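Long-range contacts in listeriolysin O (Listeria monocytogenes, PDB 4CDB), which kills host cells by binding cholesterol-containing membranes, changing conformation and inserting to form an oligomeric pore: residues I166-E171 against I211-I216; N191-V196 against K306-G311; R262-K267 against R329-K334. All coordinates share one frame; numbering follows the deposited sequence.

Contact 1: I166-E171 against I211-I216; sequences IDYDDE and ISFKQI. With NA (sodium ion), chain F; NA (sodium ion), chain K.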
loop_
_atom_site.group_PDB
_atom_site.type_symbol
_atom_site.label_atom_id
_atom_site.label_comp_id
_atom_site.label_asym_id
_atom_site.label_seq_id
_atom_site.Cartn_x
_atom_site.Cartn_y
_atom_site.Cartn_z
ATOM N N ILE A 166 2.140 -1.137 17.045
ATOM C CA ILE A 166 2.162 -0.716 15.644
ATOM C C ILE A 166 1.491 -1.722 14.709
ATOM O O ILE A 166 1.884 -2.888 14.647
ATOM C CB ILE A 166 3.600 -0.433 15.140
ATOM C CG1 ILE A 166 4.112 0.899 15.685
ATOM C CG2 ILE A 166 3.638 -0.395 13.624
ATOM C CD1 ILE A 166 4.789 0.795 17.025
ATOM N N ASP A 167 0.474 -1.258 13.989
ATOM C CA ASP A 167 -0.147 -2.040 12.929
ATOM C C ASP A 167 0.140 -1.344 11.596
ATOM O O ASP A 167 -0.357 -0.246 11.344
ATOM C CB ASP A 167 -1.655 -2.158 13.163
ATOM C CG ASP A 167 -2.278 -3.312 12.404
ATOM O OD1 ASP A 167 -1.694 -3.745 11.389
ATOM O OD2 ASP A 167 -3.356 -3.785 12.824
ATOM N N TYR A 168 0.945 -1.985 10.753
ATOM C CA TYR A 168 1.470 -1.352 9.543
ATOM C C TYR A 168 1.104 -2.116 8.268
ATOM O O TYR A 168 1.198 -3.343 8.223
ATOM C CB TYR A 168 2.992 -1.218 9.657
ATOM C CG TYR A 168 3.663 -0.566 8.472
ATOM C CD1 TYR A 168 3.766 0.815 8.383
ATOM C CD2 TYR A 168 4.208 -1.331 7.449
ATOM C CE1 TYR A 168 4.384 1.417 7.305
ATOM C CE2 TYR A 168 4.828 -0.738 6.364
ATOM C CZ TYR A 168 4.912 0.637 6.299
ATOM O OH TYR A 168 5.527 1.235 5.225
ATOM N N ASP A 169 0.697 -1.379 7.236
ATOM C CA ASP A 169 0.319 -1.965 5.951
ATOM C C ASP A 169 0.704 -1.044 4.797
ATOM O O ASP A 169 0.421 0.154 4.837
ATOM C CB ASP A 169 -1.188 -2.231 5.907
ATOM C CG ASP A 169 -1.535 -3.677 6.188
ATOM O OD1 ASP A 169 -0.770 -4.562 5.752
ATOM O OD2 ASP A 169 -2.569 -3.928 6.842
ATOM N N ASP A 170 1.347 -1.601 3.774
ATOM C CA ASP A 170 1.735 -0.826 2.596
ATOM C C ASP A 170 1.495 -1.590 1.292
ATOM O O ASP A 170 1.544 -2.821 1.269
ATOM C CB ASP A 170 3.197 -0.371 2.689
ATOM C CG ASP A 170 4.161 -1.523 2.933
ATOM O OD1 ASP A 170 3.737 -2.696 2.888
ATOM O OD2 ASP A 170 5.358 -1.249 3.163
ATOM N N GLU A 171 1.241 -0.849 0.215
ATOM C CA GLU A 171 0.979 -1.435 -1.098
ATOM C C GLU A 171 1.239 -0.436 -2.214
ATOM O O GLU A 171 0.839 0.726 -2.118
ATOM C CB GLU A 171 -0.474 -1.902 -1.204
ATOM C CG GLU A 171 -0.716 -3.348 -0.822
ATOM C CD GLU A 171 -0.077 -4.330 -1.783
ATOM O OE1 GLU A 171 0.052 -4.002 -2.983
ATOM O OE2 GLU A 171 0.286 -5.439 -1.339
ATOM N N ILE A 211 0.058 3.763 2.265
ATOM C CA ILE A 211 0.500 3.236 3.549
ATOM C C ILE A 211 -0.541 3.478 4.643
ATOM O O ILE A 211 -1.095 4.573 4.752
ATOM C CB ILE A 211 1.839 3.876 3.978
ATOM C CG1 ILE A 211 2.924 3.602 2.937
ATOM C CG2 ILE A 211 2.270 3.370 5.344
ATOM C CD1 ILE A 211 4.252 4.238 3.268
ATOM N N SER A 212 -0.808 2.446 5.439
ATOM C CA SER A 212 -1.664 2.576 6.613
ATOM C C SER A 212 -0.819 2.377 7.871
ATOM O O SER A 212 -0.267 1.298 8.091
ATOM C CB SER A 212 -2.798 1.551 6.564
ATOM O OG SER A 212 -3.708 1.740 7.633
ATOM N N PHE A 213 -0.713 3.419 8.690
ATOM C CA PHE A 213 0.128 3.373 9.884
ATOM C C PHE A 213 -0.711 3.547 11.154
ATOM O O PHE A 213 -1.159 4.651 11.469
ATOM C CB PHE A 213 1.220 4.445 9.799
ATOM C CG PHE A 213 2.219 4.394 10.924
ATOM C CD1 PHE A 213 3.133 3.354 11.013
ATOM C CD2 PHE A 213 2.259 5.398 11.880
ATOM C CE1 PHE A 213 4.059 3.309 12.045
ATOM C CE2 PHE A 213 3.183 5.360 12.913
ATOM C CZ PHE A 213 4.083 4.314 12.996
ATOM N N LYS A 214 -0.928 2.451 11.874
ATOM C CA LYS A 214 -1.724 2.493 13.097
ATOM C C LYS A 214 -0.857 2.480 14.348
ATOM O O LYS A 214 0.033 1.639 14.494
ATOM C CB LYS A 214 -2.714 1.324 13.152
ATOM C CG LYS A 214 -3.845 1.378 12.134
ATOM C CD LYS A 214 -4.900 0.316 12.439
ATOM C CE LYS A 214 -6.039 0.341 11.429
ATOM N NZ LYS A 214 -5.587 -0.058 10.068
ATOM N N GLN A 215 -1.127 3.421 15.246
ATOM C CA GLN A 215 -0.527 3.422 16.573
ATOM C C GLN A 215 -1.613 3.160 17.615
ATOM O O GLN A 215 -2.386 4.053 17.965
ATOM C CB GLN A 215 0.192 4.747 16.840
ATOM C CG GLN A 215 1.444 4.942 15.994
ATOM C CD GLN A 215 1.920 6.380 15.965
ATOM O OE1 GLN A 215 1.116 7.311 15.965
ATOM N NE2 GLN A 215 3.236 6.569 15.943
ATOM N N ILE A 216 -1.677 1.920 18.089
ATOM C CA ILE A 216 -2.723 1.509 19.018
ATOM C C ILE A 216 -2.269 1.676 20.465
ATOM O O ILE A 216 -1.299 1.054 20.896
ATOM C CB ILE A 216 -3.137 0.045 18.776
ATOM C CG1 ILE A 216 -3.506 -0.164 17.306
ATOM C CG2 ILE A 216 -4.286 -0.350 19.698
ATOM C CD1 ILE A 216 -3.677 -1.618 16.913
HETATM NA NA NA F . 1.057 -4.344 4.018
HETATM NA NA NA K . -1.177 -5.954 -4.240
HETATM O O HOH W 1 -2.529 -0.444 9.513
HETATM O O HOH W 2 -5.747 -2.884 10.819
#
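Lys214 faces Asp167 across the two strands, yet its ammonium meets the aspartate only through water. NZ and Asp167 OD2 stand 5.1 Å apart, bridged by water 2, which lies 2.9 Å from Lys214 NZ and donates to that carboxylate oxygen. Water 1 gives a proton to Asp167 O and accepts one from Lys214 NZ, while Ser212 OG is a third neighbour. Gln78 and Gln263 also hold the ammonium. Beneath it, the backbones run antiparallel at 176°. Asp167–Lys214 and Asp169–Ser212 are the hydrogen-bonded pairs; the straightest link, Ser212 N to Asp169 O, spans 2.7 Å at 173°. Asp169 OD1 binds one sodium ion (2.5 Å), Glu171 OE1 another together with Gln178 and Tyr368.

On the other face Tyr168 turns CG anti to its N (chi1 -180°), which carries the ring toward the neighbouring strand. Its CE1 packs at 3.5 Å on Ile211 CG2, and its CD1 edge meets the CD1 edge of Phe213 at 3.7 Å. Tyr168 OH donates to Asp170 OD2 from above the carboxylate plane. Helix 176-183 covers the face of Asp169 and Ser212, helix 277-286 that of Tyr168 and Ile211: the soluble-state core sheet of the MACPF/CDC fold.

Contact 2: N191-V196 against K306-G311; sequences NNSLNV and KAVIYG. With NA (sodium ion), chain T.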
loop_
_atom_site.group_PDB
_atom_site.type_symbol
_atom_site.label_atom_id
_atom_site.label_comp_id
_atom_site.label_asym_id
_atom_site.label_seq_id
_atom_site.Cartn_x
_atom_site.Cartn_y
_atom_site.Cartn_z
ATOM N N ASN A 191 -9.558 7.870 0.475
ATOM C CA ASN A 191 -9.149 8.253 -0.875
ATOM C C ASN A 191 -9.793 9.555 -1.354
ATOM O O ASN A 191 -9.376 10.126 -2.360
ATOM C CB ASN A 191 -9.428 7.125 -1.874
ATOM C CG ASN A 191 -8.686 7.312 -3.186
ATOM O OD1 ASN A 191 -7.529 7.733 -3.203
ATOM N ND2 ASN A 191 -9.355 7.009 -4.293
ATOM N N ASN A 192 -10.807 10.024 -0.633
ATOM C CA ASN A 192 -11.412 11.318 -0.930
ATOM C C ASN A 192 -10.477 12.468 -0.566
ATOM O O ASN A 192 -10.689 13.608 -0.976
ATOM C CB ASN A 192 -12.759 11.475 -0.219
ATOM C CG ASN A 192 -13.872 10.694 -0.894
ATOM O OD1 ASN A 192 -13.815 10.422 -2.093
ATOM N ND2 ASN A 192 -14.895 10.337 -0.127
ATOM N N SER A 193 -9.445 12.157 0.211
ATOM C CA SER A 193 -8.422 13.136 0.557
ATOM C C SER A 193 -7.121 12.836 -0.177
ATOM O O SER A 193 -6.495 13.736 -0.736
ATOM C CB SER A 193 -8.175 13.145 2.065
ATOM O OG SER A 193 -9.374 13.400 2.773
ATOM N N LEU A 194 -6.721 11.567 -0.175
ATOM C CA LEU A 194 -5.474 11.153 -0.816
ATOM C C LEU A 194 -5.515 11.315 -2.333
ATOM O O LEU A 194 -4.555 11.795 -2.935
ATOM C CB LEU A 194 -5.142 9.701 -0.469
ATOM C CG LEU A 194 -4.755 9.411 0.981
ATOM C CD1 LEU A 194 -4.332 7.958 1.139
ATOM C CD2 LEU A 194 -3.650 10.351 1.438
ATOM N N ASN A 195 -6.627 10.901 -2.937
ATOM C CA ASN A 195 -6.813 10.971 -4.385
ATOM C C ASN A 195 -5.710 10.254 -5.163
ATOM O O ASN A 195 -4.927 10.887 -5.869
ATOM C CB ASN A 195 -6.933 12.427 -4.853
ATOM C CG ASN A 195 -8.094 13.159 -4.203
ATOM O OD1 ASN A 195 -7.908 14.188 -3.553
ATOM N ND2 ASN A 195 -9.301 12.634 -4.379
ATOM N N VAL A 196 -5.655 8.933 -5.028
ATOM C CA VAL A 196 -4.679 8.130 -5.757
ATOM C C VAL A 196 -4.934 8.208 -7.262
ATOM O O VAL A 196 -6.041 7.942 -7.730
ATOM C CB VAL A 196 -4.706 6.658 -5.306
ATOM C CG1 VAL A 196 -3.724 5.835 -6.124
ATOM C CG2 VAL A 196 -4.397 6.553 -3.814
ATOM N N LYS A 306 1.544 12.657 0.798
ATOM C CA LYS A 306 0.331 13.257 1.336
ATOM C C LYS A 306 -0.162 12.426 2.517
ATOM O O LYS A 306 -0.265 11.200 2.430
ATOM C CB LYS A 306 -0.748 13.365 0.260
ATOM C CG LYS A 306 -1.951 14.196 0.675
ATOM C CD LYS A 306 -2.882 14.436 -0.501
ATOM C CE LYS A 306 -3.925 15.492 -0.170
ATOM N NZ LYS A 306 -4.898 15.674 -1.283
ATOM N N ALA A 307 -0.457 13.093 3.626
ATOM C CA ALA A 307 -0.790 12.390 4.858
ATOM C C ALA A 307 -2.157 12.780 5.402
ATOM O O ALA A 307 -2.479 13.963 5.508
ATOM C CB ALA A 307 0.283 12.634 5.909
ATOM N N VAL A 308 -2.954 11.771 5.742
ATOM C CA VAL A 308 -4.219 11.974 6.436
ATOM C C VAL A 308 -4.110 11.361 7.830
ATOM O O VAL A 308 -3.834 10.168 7.968
ATOM C CB VAL A 308 -5.386 11.322 5.679
ATOM C CG1 VAL A 308 -6.698 11.561 6.410
ATOM C CG2 VAL A 308 -5.460 11.865 4.263
ATOM N N ILE A 309 -4.320 12.176 8.858
ATOM C CA ILE A 309 -4.092 11.745 10.233
ATOM C C ILE A 309 -5.370 11.775 11.072
ATOM O O ILE A 309 -6.036 12.809 11.162
ATOM C CB ILE A 309 -3.026 12.632 10.915
ATOM C CG1 ILE A 309 -1.804 12.792 10.009
ATOM C CG2 ILE A 309 -2.628 12.060 12.268
ATOM C CD1 ILE A 309 -0.746 13.723 10.567
ATOM N N TYR A 310 -5.706 10.640 11.684
ATOM C CA TYR A 310 -6.855 10.556 12.585
ATOM C C TYR A 310 -6.402 10.243 14.010
ATOM O O TYR A 310 -5.470 9.462 14.211
ATOM C CB TYR A 310 -7.837 9.474 12.125
ATOM C CG TYR A 310 -8.297 9.602 10.692
ATOM C CD1 TYR A 310 -8.944 10.748 10.248
ATOM C CD2 TYR A 310 -8.110 8.566 9.789
ATOM C CE1 TYR A 310 -9.375 10.865 8.940
ATOM C CE2 TYR A 310 -8.538 8.670 8.479
ATOM C CZ TYR A 310 -9.171 9.821 8.060
ATOM O OH TYR A 310 -9.597 9.929 6.757
ATOM N N GLY A 311 -7.069 10.842 14.994
ATOM C CA GLY A 311 -6.778 10.578 16.393
ATOM C C GLY A 311 -5.404 11.043 16.842
ATOM O O GLY A 311 -4.854 10.530 17.820
HETATM NA NA NA T . -11.051 11.879 6.095
HETATM O O HOH W 3 -11.731 11.648 3.200
#
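This is a helix-end-on-strand contact in the pore-forming part of the MACPF/CDC fold: the last turn of helix 187-194 rests against strand 303-310 of the central antiparallel sheet. Its polar and apolar halves both come from residues on the strand face turned to the helix. Lys306 supplies the first. With CG anti to the backbone N (chi1 -170°) and every later torsion extended, the side chain reaches straight to the helix end, where NZ donates to Ser193 O at 2.6 Å, nearly along the carbonyl axis. Asn195 OD1 stands 4.1 Å from the same NZ. The positive charge thus sits beside a C-terminal carbonyl, a placement in which it would interact favourably with the negative end of the helix dipole.

Val308 supplies the second half. Its CG2 meets both Ser193 CB and Leu194 CD2, each at 3.7 Å, so one methyl fits against two successive helix residues. Leu194 CD2 also lies over the backbone at Lys306 O. Farther along the strand, Tyr310 OH binds a sodium ion at the edge of its ring, and water 3 is a further ligand of that ion.

Asn195 leaves the helix with positive phi (56°), and at Val196 begins a segment (196-205) expected to become a transmembrane beta strand in the pore. In this soluble form the turn is closed from within: Val196 N donates to Asn191 OD1 at 2.9 Å and 176°, in the carbonyl plane and on a lone pair.

Contact 3: R262-K267 against R329-K334; sequences RQVYLK and RDILKK. With NA (sodium ion), chain N.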
loop_
_atom_site.group_PDB
_atom_site.type_symbol
_atom_site.label_atom_id
_atom_site.label_comp_id
_atom_site.label_asym_id
_atom_site.label_seq_id
_atom_site.Cartn_x
_atom_site.Cartn_y
_atom_site.Cartn_z
ATOM N N ARG A 262 -4.150 6.217 17.200
ATOM C CA ARG A 262 -3.877 7.211 16.173
ATOM C C ARG A 262 -3.548 6.504 14.866
ATOM O O ARG A 262 -2.804 5.522 14.860
ATOM C CB ARG A 262 -2.700 8.082 16.621
ATOM C CG ARG A 262 -2.224 9.119 15.620
ATOM C CD ARG A 262 -1.070 9.920 16.210
ATOM N NE ARG A 262 -0.582 10.954 15.303
ATOM C CZ ARG A 262 0.447 10.798 14.477
ATOM N NH1 ARG A 262 1.102 9.645 14.444
ATOM N NH2 ARG A 262 0.823 11.794 13.687
ATOM N N GLN A 263 -4.110 6.984 13.761
ATOM C CA GLN A 263 -3.855 6.360 12.467
ATOM C C GLN A 263 -3.406 7.370 11.420
ATOM O O GLN A 263 -3.999 8.440 11.276
ATOM C CB GLN A 263 -5.089 5.604 11.968
ATOM C CG GLN A 263 -4.847 4.825 10.677
ATOM C CD GLN A 263 -6.021 3.949 10.283
ATOM O OE1 GLN A 263 -5.863 2.977 9.545
ATOM N NE2 GLN A 263 -7.208 4.294 10.769
ATOM N N VAL A 264 -2.352 7.018 10.690
ATOM C CA VAL A 264 -1.833 7.861 9.623
ATOM C C VAL A 264 -1.917 7.124 8.293
ATOM O O VAL A 264 -1.343 6.046 8.140
ATOM C CB VAL A 264 -0.365 8.249 9.881
ATOM C CG1 VAL A 264 0.148 9.145 8.769
ATOM C CG2 VAL A 264 -0.230 8.939 11.227
ATOM N N TYR A 265 -2.648 7.695 7.341
ATOM C CA TYR A 265 -2.679 7.164 5.984
ATOM C C TYR A 265 -1.722 7.968 5.111
ATOM O O TYR A 265 -1.698 9.198 5.182
ATOM C CB TYR A 265 -4.092 7.216 5.401
ATOM C CG TYR A 265 -5.026 6.153 5.935
ATOM C CD1 TYR A 265 -5.029 4.870 5.401
ATOM C CD2 TYR A 265 -5.917 6.437 6.961
ATOM C CE1 TYR A 265 -5.887 3.895 5.882
ATOM C CE2 TYR A 265 -6.779 5.471 7.449
ATOM C CZ TYR A 265 -6.760 4.203 6.907
ATOM O OH TYR A 265 -7.618 3.245 7.396
ATOM N N LEU A 266 -0.938 7.275 4.293
ATOM C CA LEU A 266 0.071 7.932 3.466
ATOM C C LEU A 266 -0.107 7.640 1.984
ATOM O O LEU A 266 -0.462 6.526 1.597
ATOM C CB LEU A 266 1.476 7.510 3.899
ATOM C CG LEU A 266 1.939 7.974 5.278
ATOM C CD1 LEU A 266 3.322 7.428 5.582
ATOM C CD2 LEU A 266 1.930 9.489 5.354
ATOM N N LYS A 267 0.145 8.653 1.163
ATOM C CA LYS A 267 0.162 8.498 -0.284
ATOM C C LYS A 267 1.508 8.971 -0.822
ATOM O O LYS A 267 1.719 10.167 -1.026
ATOM C CB LYS A 267 -0.975 9.297 -0.923
ATOM C CG LYS A 267 -1.017 9.255 -2.445
ATOM C CD LYS A 267 -1.118 10.664 -3.002
ATOM C CE LYS A 267 -1.835 10.694 -4.338
ATOM N NZ LYS A 267 -2.051 12.092 -4.801
ATOM N N ARG A 329 9.229 11.206 8.555
ATOM C CA ARG A 329 9.875 10.831 9.816
ATOM C C ARG A 329 9.671 11.866 10.926
ATOM O O ARG A 329 10.197 11.719 12.028
ATOM C CB ARG A 329 11.366 10.541 9.610
ATOM C CG ARG A 329 11.651 9.237 8.889
ATOM C CD ARG A 329 12.023 8.148 9.874
ATOM N NE ARG A 329 10.922 7.798 10.764
ATOM C CZ ARG A 329 11.073 7.157 11.917
ATOM N NH1 ARG A 329 12.285 6.803 12.328
ATOM N NH2 ARG A 329 10.016 6.875 12.665
ATOM N N ASP A 330 8.907 12.911 10.624
ATOM C CA ASP A 330 8.515 13.903 11.612
ATOM C C ASP A 330 7.070 13.624 11.997
ATOM O O ASP A 330 6.711 13.634 13.175
ATOM C CB ASP A 330 8.641 15.316 11.039
ATOM C CG ASP A 330 10.035 15.615 10.516
ATOM O OD1 ASP A 330 10.995 14.943 10.949
ATOM O OD2 ASP A 330 10.171 16.528 9.673
ATOM N N ILE A 331 6.248 13.374 10.982
ATOM C CA ILE A 331 4.857 12.986 11.179
ATOM C C ILE A 331 4.795 11.617 11.847
ATOM O O ILE A 331 4.066 11.418 12.820
ATOM C CB ILE A 331 4.087 12.934 9.836
ATOM C CG1 ILE A 331 3.782 14.345 9.323
ATOM C CG2 ILE A 331 2.796 12.144 9.983
ATOM C CD1 ILE A 331 4.921 15.004 8.565
ATOM N N LEU A 332 5.579 10.682 11.320
ATOM C CA LEU A 332 5.626 9.319 11.837
ATOM C C LEU A 332 6.271 9.261 13.221
ATOM O O LEU A 332 6.095 8.290 13.958
ATOM C CB LEU A 332 6.380 8.399 10.868
ATOM C CG LEU A 332 5.704 7.971 9.557
ATOM C CD1 LEU A 332 4.324 7.391 9.823
ATOM C CD2 LEU A 332 5.626 9.109 8.547
ATOM N N LYS A 333 7.019 10.304 13.567
ATOM C CA LYS A 333 7.684 10.388 14.862
ATOM C C LYS A 333 6.682 10.560 16.002
ATOM O O LYS A 333 6.720 9.829 16.992
ATOM C CB LYS A 333 8.673 11.556 14.869
ATOM C CG LYS A 333 9.402 11.760 16.185
ATOM C CD LYS A 333 9.952 13.175 16.289
ATOM C CE LYS A 333 10.797 13.537 15.077
ATOM N NZ LYS A 333 11.265 14.951 15.125
ATOM N N LYS A 334 5.783 11.528 15.848
ATOM C CA LYS A 334 4.811 11.875 16.884
ATOM C C LYS A 334 3.750 10.791 17.099
ATOM O O LYS A 334 3.308 10.144 16.149
ATOM C CB LYS A 334 4.140 13.211 16.541
ATOM C CG LYS A 334 3.077 13.676 17.531
ATOM C CD LYS A 334 2.467 15.010 17.110
ATOM C CE LYS A 334 1.740 14.907 15.775
ATOM N NZ LYS A 334 0.523 14.049 15.854
HETATM NA NA NA N . -7.570 0.988 6.307
HETATM O O HOH W 4 -5.713 -0.497 7.292
#
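Arg262 NH2 donates to Ile331 O at the edge of the guanidinium, a weak hydrogen bond of 3.4 Å with an N-H...O angle of 147° and the one such bond between the two segments. Lys334 O comes over one face instead, 2.8 Å from Arg262 NH1, and the angle there is too poor for a bond. NH1 has its hydrogen bond with Gln215 OE1 on the neighbouring strand 207-222, so the arginine spans from the sheet to the loop. Its chain is extended from CG to NE, with CG anti to the backbone N (chi1 176°), and this length is what carries the charge clear of the strand.

Lys334 crosses the arginine at about a right angle. Bends at chi3 and chi4 bring its NZ to 3.1 Å from Arg262 NH2, a close approach of two donors with like charge. Such a meeting should be unfavourable unless solvent or a shift in lysine ionisation relieves it, and Lys334 is exposed.

Apolar contacts continue along the same face of the strand. Val264 CG1 meets Ile331 CG2 at 4.2 Å, the two side chains crossing at about a right angle, whereas Leu266 CD1 and Leu332 CD2 reach tip to tip at 4.1 Å. Both loop residues have further neighbours on the sheet, Ile309 for Ile331 and Phe213 for Leu332.

The other face of the strand is polar: Tyr265 OH binds a sodium ion at 2.5 Å, a site completed by Gln78, Phe183 O and water 4. The loop between strands 319-324 and 345-353 packs on part of the opposite face, the one carrying Arg262, Val264 and Leu266, in the central antiparallel sheet of the cholesterol-dependent cytolysin fold.

All three contacts belong to one antiparallel sheet, in which strands 165-172, 207-222, 262-270 and 303-310 are successive neighbours. Contact 1 lies within the sheet and is built mainly from backbone bonds; contacts 2 and 3 instead pack a helix end and a loop onto it, each combining apolar packing with one long basic side chain that reaches a main-chain carbonyl, strongly in contact 2 and weakly in contact 3. Contact 3 is the most buried, though its lysine end is exposed, while contacts 1 and 2 are partly buried. Contacts 1 and 3 are joined by Gln215 N to Arg262 O, contacts 2 and 3 by Val308 O to Tyr265 N. Contacts 1 and 2 do not touch.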